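Local structure of aldolase (Escherichia coli, 6VOP) at residues E14-R25 / L174-E182. The protein belongs to the class II aldolase and adducin N-terminal domain family, with an AraD-like fold, and is a putative aldolase whose own activity is not established. The protein carries 2 engineered substitutions. Numbering follows the deposited sequence.
Sequences EMTRIASSFFQR and LQEAANNME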
ATOM      1  N   GLU A  14       0.035  23.468  -4.944  1.00 29.20           N
ATOM      2  CA  GLU A  14       0.587  22.322  -5.660  1.00 35.09           C
ATOM      3  C   GLU A  14       1.580  21.562  -4.791  1.00 30.64           C
ATOM      4  O   GLU A  14       1.599  20.324  -4.793  1.00 27.37           O
ATOM      5  CB  GLU A  14       1.251  22.774  -6.962  1.00 38.61           C
ATOM      6  CG  GLU A  14       1.806  21.623  -7.795  1.00 52.77           C
ATOM      7  CD  GLU A  14       2.754  22.080  -8.890  1.00 60.57           C
ATOM      8  OE1 GLU A  14       3.072  21.265  -9.780  1.00 61.13           O
ATOM      9  OE2 GLU A  14       3.184  23.254  -8.861  1.00 66.82           O
ATOM     10  N   MET A  15       2.411  22.285  -4.038  1.00 27.57           N
ATOM     11  CA  MET A  15       3.345  21.631  -3.129  1.00 27.71           C
ATOM     12  C   MET A  15       2.605  20.898  -2.020  1.00 31.30           C
ATOM     13  O   MET A  15       2.919  19.742  -1.717  1.00 32.72           O
ATOM     14  CB  MET A  15       4.312  22.659  -2.548  1.00 31.20           C
ATOM     15  CG  MET A  15       5.105  22.167  -1.352  1.00 38.93           C
ATOM     16  SD  MET A  15       6.563  23.185  -1.062  1.00 41.22           S
ATOM     17  CE  MET A  15       7.523  22.777  -2.516  1.00 30.39           C
ATOM     18  N   THR A  16       1.617  21.556  -1.409  1.00 32.21           N
ATOM     19  CA  THR A  16       0.776  20.896  -0.417  1.00 26.67           C
ATOM     20  C   THR A  16       0.095  19.665  -1.003  1.00 32.85           C
ATOM     21  O   THR A  16       0.059  18.604  -0.367  1.00 32.70           O
ATOM     22  CB  THR A  16      -0.268  21.879   0.116  1.00 33.61           C
ATOM     23  OG1 THR A  16       0.391  22.975   0.761  1.00 37.53           O
ATOM     24  CG2 THR A  16      -1.196  21.198   1.107  1.00 41.73           C
ATOM     25  N   ARG A  17      -0.442  19.787  -2.220  1.00 27.59           N
ATOM     26  CA  ARG A  17      -1.150  18.672  -2.840  1.00 34.73           C
ATOM     27  C   ARG A  17      -0.202  17.515  -3.136  1.00 38.35           C
ATOM     28  O   ARG A  17      -0.498  16.357  -2.818  1.00 43.72           O
ATOM     29  CB  ARG A  17      -1.848  19.147  -4.118  1.00 31.05           C
ATOM     30  CG  ARG A  17      -2.785  18.129  -4.753  1.00 37.54           C
ATOM     31  CD  ARG A  17      -2.209  17.579  -6.048  1.00 50.73           C
ATOM     32  NE  ARG A  17      -1.964  18.632  -7.029  1.00 58.28           N
ATOM     33  CZ  ARG A  17      -1.365  18.437  -8.200  1.00 63.84           C
ATOM     34  NH1 ARG A  17      -0.944  17.226  -8.538  1.00 66.74           N
ATOM     35  NH2 ARG A  17      -1.183  19.455  -9.030  1.00 61.28           N
ATOM     36  N   ILE A  18       0.951  17.814  -3.738  1.00 31.86           N
ATOM     37  CA  ILE A  18       1.916  16.770  -4.071  1.00 30.61           C
ATOM     38  C   ILE A  18       2.474  16.129  -2.805  1.00 30.53           C
ATOM     39  O   ILE A  18       2.685  14.909  -2.752  1.00 26.02           O
ATOM     40  CB  ILE A  18       3.030  17.352  -4.962  1.00 34.48           C
ATOM     41  CG1 ILE A  18       2.506  17.582  -6.381  1.00 30.86           C
ATOM     42  CG2 ILE A  18       4.246  16.440  -4.984  1.00 22.38           C
ATOM     43  CD1 ILE A  18       3.584  17.938  -7.375  1.00 29.60           C
ATOM     44  N   ALA A  19       2.709  16.930  -1.763  1.00 27.09           N
ATOM     45  CA  ALA A  19       3.212  16.382  -0.506  1.00 27.15           C
ATOM     46  C   ALA A  19       2.222  15.392   0.094  1.00 29.67           C
ATOM     47  O   ALA A  19       2.608  14.306   0.545  1.00 30.87           O
ATOM     48  CB  ALA A  19       3.508  17.510   0.481  1.00 30.60           C
ATOM     49  N   SER A  20       0.937  15.754   0.106  1.00 34.51           N
ATOM     50  CA  SER A  20      -0.077  14.856   0.645  1.00 38.89           C
ATOM     51  C   SER A  20      -0.129  13.553  -0.145  1.00 33.56           C
ATOM     52  O   SER A  20      -0.282  12.471   0.434  1.00 28.26           O
ATOM     53  CB  SER A  20      -1.437  15.553   0.640  1.00 33.11           C
ATOM     54  OG  SER A  20      -2.479  14.648   0.948  1.00 51.69           O
ATOM     55  N   SER A  21       0.008  13.635  -1.468  1.00 28.30           N
ATOM     56  CA  SER A  21       0.014  12.433  -2.296  1.00 28.14           C
ATOM     57  C   SER A  21       1.143  11.489  -1.900  1.00 33.83           C
ATOM     58  O   SER A  21       0.933  10.278  -1.776  1.00 33.05           O
ATOM     59  CB  SER A  21       0.126  12.824  -3.770  1.00 28.32           C
ATOM     60  OG  SER A  21      -0.010  11.693  -4.604  1.00 35.12           O
ATOM     61  N   PHE A  22       2.349  12.027  -1.702  1.00 31.41           N
ATOM     62  CA  PHE A  22       3.466  11.197  -1.260  1.00 24.01           C
ATOM     63  C   PHE A  22       3.171  10.545   0.084  1.00 31.70           C
ATOM     64  O   PHE A  22       3.538   9.387   0.316  1.00 32.28           O
ATOM     65  CB  PHE A  22       4.739  12.037  -1.172  1.00 22.49           C
ATOM     66  CG  PHE A  22       5.406  12.270  -2.493  1.00 26.97           C
ATOM     67  CD1 PHE A  22       5.473  11.260  -3.440  1.00 34.19           C
ATOM     68  CD2 PHE A  22       5.968  13.500  -2.789  1.00 23.50           C
ATOM     69  CE1 PHE A  22       6.089  11.475  -4.659  1.00 41.88           C
ATOM     70  CE2 PHE A  22       6.585  13.721  -4.003  1.00 29.94           C
ATOM     71  CZ  PHE A  22       6.644  12.707  -4.941  1.00 37.33           C
ATOM     72  N   PHE A  23       2.501  11.271   0.979  1.00 29.88           N
ATOM     73  CA  PHE A  23       2.256  10.758   2.321  1.00 29.35           C
ATOM     74  C   PHE A  23       1.207   9.651   2.312  1.00 36.25           C
ATOM     75  O   PHE A  23       1.394   8.610   2.953  1.00 43.65           O
ATOM     76  CB  PHE A  23       1.836  11.906   3.239  1.00 28.13           C
ATOM     77  CG  PHE A  23       1.573  11.492   4.661  1.00 29.66           C
ATOM     78  CD1 PHE A  23       2.612  11.390   5.572  1.00 36.56           C
ATOM     79  CD2 PHE A  23       0.285  11.227   5.092  1.00 28.93           C
ATOM     80  CE1 PHE A  23       2.369  11.018   6.881  1.00 34.33           C
ATOM     81  CE2 PHE A  23       0.039  10.857   6.396  1.00 30.23           C
ATOM     82  CZ  PHE A  23       1.080  10.754   7.291  1.00 29.07           C
ATOM     83  N   GLN A  24       0.101   9.854   1.585  1.00 29.92           N
ATOM     84  CA  GLN A  24      -0.978   8.868   1.592  1.00 38.19           C
ATOM     85  C   GLN A  24      -0.587   7.588   0.863  1.00 31.75           C
ATOM     86  O   GLN A  24      -1.138   6.520   1.154  1.00 33.70           O
ATOM     87  CB  GLN A  24      -2.250   9.460   0.978  1.00 33.78           C
ATOM     88  CG  GLN A  24      -2.661  10.809   1.562  1.00 58.28           C
ATOM     89  CD  GLN A  24      -3.829  11.445   0.820  1.00 62.73           C
ATOM     90  OE1 GLN A  24      -4.990  11.258   1.187  1.00 68.16           O
ATOM     91  NE2 GLN A  24      -3.523  12.199  -0.232  1.00 60.08           N
ATOM     92  N   ARG A  25       0.354   7.662  -0.074  1.00 36.50           N
ATOM     93  CA  ARG A  25       0.747   6.507  -0.867  1.00 34.43           C
ATOM     94  C   ARG A  25       1.991   5.813  -0.326  1.00 35.69           C
ATOM     95  O   ARG A  25       2.499   4.887  -0.966  1.00 51.99           O
ATOM     96  CB  ARG A  25       0.962   6.919  -2.325  1.00 34.77           C
ATOM     97  CG  ARG A  25      -0.300   7.420  -3.013  1.00 31.19           C
ATOM     98  CD  ARG A  25      -0.020   7.767  -4.461  1.00 30.25           C
ATOM     99  NE  ARG A  25       0.992   8.813  -4.571  1.00 30.06           N
ATOM    100  CZ  ARG A  25       1.877   8.895  -5.558  1.00 34.14           C
ATOM    101  NH1 ARG A  25       1.879   7.989  -6.527  1.00 31.02           N
ATOM    102  NH2 ARG A  25       2.760   9.884  -5.576  1.00 40.52           N
ATOM    103  N   LEU A 174       8.118  20.911 -10.143  1.00 38.84           N
ATOM    104  CA  LEU A 174       7.811  20.047  -9.006  1.00 30.73           C
ATOM    105  C   LEU A 174       7.143  18.758  -9.459  1.00 31.00           C
ATOM    106  O   LEU A 174       7.443  17.677  -8.937  1.00 32.59           O
ATOM    107  CB  LEU A 174       6.929  20.782  -7.998  1.00 32.09           C
ATOM    108  CG  LEU A 174       6.662  20.003  -6.706  1.00 32.66           C
ATOM    109  CD1 LEU A 174       7.971  19.578  -6.057  1.00 28.02           C
ATOM    110  CD2 LEU A 174       5.823  20.819  -5.739  1.00 34.23           C
ATOM    111  N   GLN A 175       6.238  18.850 -10.436  1.00 32.14           N
ATOM    112  CA  GLN A 175       5.614  17.647 -10.975  1.00 36.16           C
ATOM    113  C   GLN A 175       6.653  16.734 -11.612  1.00 40.52           C
ATOM    114  O   GLN A 175       6.606  15.510 -11.435  1.00 37.27           O
ATOM    115  CB  GLN A 175       4.530  18.028 -11.985  1.00 42.53           C
ATOM    116  CG  GLN A 175       3.633  16.872 -12.404  1.00 54.01           C
ATOM    117  CD  GLN A 175       2.706  16.414 -11.293  1.00 60.15           C
ATOM    118  OE1 GLN A 175       1.844  17.167 -10.834  1.00 60.99           O
ATOM    119  NE2 GLN A 175       2.877  15.172 -10.855  1.00 55.73           N
ATOM    120  N   GLU A 176       7.609  17.311 -12.343  1.00 38.97           N
ATOM    121  CA  GLU A 176       8.639  16.500 -12.982  1.00 37.90           C
ATOM    122  C   GLU A 176       9.527  15.826 -11.944  1.00 36.25           C
ATOM    123  O   GLU A 176       9.823  14.630 -12.051  1.00 39.36           O
ATOM    124  CB  GLU A 176       9.476  17.358 -13.929  1.00 43.45           C
ATOM    125  CG  GLU A 176      10.372  16.546 -14.845  1.00 53.50           C
ATOM    126  CD  GLU A 176      11.428  17.390 -15.526  1.00 64.36           C
ATOM    127  OE1 GLU A 176      12.621  17.247 -15.182  1.00 53.07           O
ATOM    128  OE2 GLU A 176      11.060  18.197 -16.406  1.00 78.17           O
ATOM    129  N   ALA A 177       9.963  16.578 -10.930  1.00 43.42           N
ATOM    130  CA  ALA A 177      10.794  15.992  -9.884  1.00 26.24           C
ATOM    131  C   ALA A 177      10.034  14.937  -9.090  1.00 39.94           C
ATOM    132  O   ALA A 177      10.627  13.944  -8.653  1.00 43.50           O
ATOM    133  CB  ALA A 177      11.320  17.084  -8.953  1.00 25.73           C
ATOM    134  N   ALA A 178       8.728  15.130  -8.894  1.00 32.15           N
ATOM    135  CA  ALA A 178       7.929  14.114  -8.217  1.00 33.76           C
ATOM    136  C   ALA A 178       7.824  12.851  -9.062  1.00 36.32           C
ATOM    137  O   ALA A 178       8.012  11.737  -8.560  1.00 27.43           O
ATOM    138  CB  ALA A 178       6.540  14.663  -7.891  1.00 28.02           C
ATOM    139  N   ASN A 179       7.528  13.010 -10.356  1.00 28.23           N
ATOM    140  CA  ASN A 179       7.442  11.855 -11.244  1.00 28.82           C
ATOM    141  C   ASN A 179       8.776  11.127 -11.335  1.00 27.52           C
ATOM    142  O   ASN A 179       8.817   9.891 -11.349  1.00 52.08           O
ATOM    143  CB  ASN A 179       6.980  12.294 -12.633  1.00 30.77           C
ATOM    144  CG  ASN A 179       5.548  12.777 -12.644  1.00 41.47           C
ATOM    145  OD1 ASN A 179       4.757  12.430 -11.765  1.00 50.09           O
ATOM    146  ND2 ASN A 179       5.201  13.579 -13.644  1.00 42.70           N
ATOM    147  N   ASN A 180       9.877  11.878 -11.401  1.00 30.79           N
ATOM    148  CA  ASN A 180      11.197  11.256 -11.428  1.00 34.03           C
ATOM    149  C   ASN A 180      11.468  10.484 -10.143  1.00 33.93           C
ATOM    150  O   ASN A 180      11.984   9.362 -10.180  1.00 24.14           O
ATOM    151  CB  ASN A 180      12.271  12.318 -11.652  1.00 30.16           C
ATOM    152  CG  ASN A 180      12.267  12.863 -13.058  1.00 39.22           C
ATOM    153  OD1 ASN A 180      11.653  12.288 -13.956  1.00 41.25           O
ATOM    154  ND2 ASN A 180      12.958  13.980 -13.261  1.00 47.10           N
ATOM    155  N   MET A 181      11.131  11.075  -8.994  1.00 28.26           N
ATOM    156  CA  MET A 181      11.275  10.363  -7.730  1.00 22.95           C
ATOM    157  C   MET A 181      10.456   9.080  -7.732  1.00 25.45           C
ATOM    158  O   MET A 181      10.914   8.039  -7.246  1.00 25.02           O
ATOM    159  CB  MET A 181      10.862  11.266  -6.569  1.00 22.75           C
ATOM    160  CG  MET A 181      10.582  10.533  -5.266  1.00 28.16           C
ATOM    161  SD  MET A 181      12.074   9.892  -4.484  1.00 37.58           S
ATOM    162  CE  MET A 181      12.801  11.408  -3.864  1.00 42.45           C
ATOM    163  N   GLU A 182       9.249   9.127  -8.297  1.00 24.75           N
ATOM    164  CA  GLU A 182       8.388   7.952  -8.291  1.00 27.57           C
ATOM    165  C   GLU A 182       8.947   6.834  -9.165  1.00 32.50           C
ATOM    166  O   GLU A 182       8.805   5.656  -8.819  1.00 32.00           O
ATOM    167  CB  GLU A 182       6.976   8.339  -8.733  1.00 30.33           C
ATOM    168  CG  GLU A 182       6.191   9.089  -7.662  1.00 40.73           C
ATOM    169  CD  GLU A 182       4.780   9.437  -8.098  1.00 55.56           C
ATOM    170  OE1 GLU A 182       4.463  10.643  -8.192  1.00 52.31           O
ATOM    171  OE2 GLU A 182       3.987   8.504  -8.342  1.00 61.13           O
TER
HETATM  172  O   HOH W   1       4.872  21.803 -11.691  1.00 29.62           O
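Leu174 packs against both Met15 and Ile18. Its CD2 branch lies 3.7 Å from Met15 CA, at about a right angle to the Met15 side chain, while its CG meets Ile18 CD1 tip to tip at 3.8 Å. With CG1 beside its own backbone N and the chain then extended (chi2 -171°), Ile18 sends CD1 to Leu174 and turns its other branch, CG2, to the methyl of Ala178. One turn on, Phe22 reaches across to the same methyl, which approaches its CZ to 3.5 Å. The next ring atom meets Glu182 at the ring edge, near its plane, Phe22 CE1 standing 3.8 Å from Glu182 CG, and the carboxylate is turned nearly perpendicular to the ring. Glu182 in turn pairs with Arg25 in a salt bridge: Arg25 NH1 donates to Glu182 OE2 over 2.8 Å, close to straight, and a weaker bond runs from NH2 to OE1. Glu182 OE2 sits in the guanidinium plane, but NH1 meets it from above the carboxylate plane.

Helices 7-24 and 174-194 run side by side, their segments here 11° from parallel and 11.2 Å apart, and both pack on the central mixed sheet of the AraD-like fold. Leu37 and Val97 of that sheet touch Leu174, and Val97 and Leu99 touch Phe22, which also meets Tyr27 edge-to-face. Along one flank, near the N-terminal ends of the two segments, the contact is polar: a water donates to Glu14 OE1 and weakly accepts from Gln175 N, and Gln175 NE2 is loosely tied to Asn179 OD1.

Ser21 O, which already accepts from Arg25 N, takes NE of the same residue from above the opposite face of its carbonyl plane, which probably helps to limit rotation of the guanidinium. Glu182 OE2 has a second donor in Gly30 N of a neighbouring subunit, whose Phe23 packs on Arg25, placing the ion pair at a subunit interface of the tetramer.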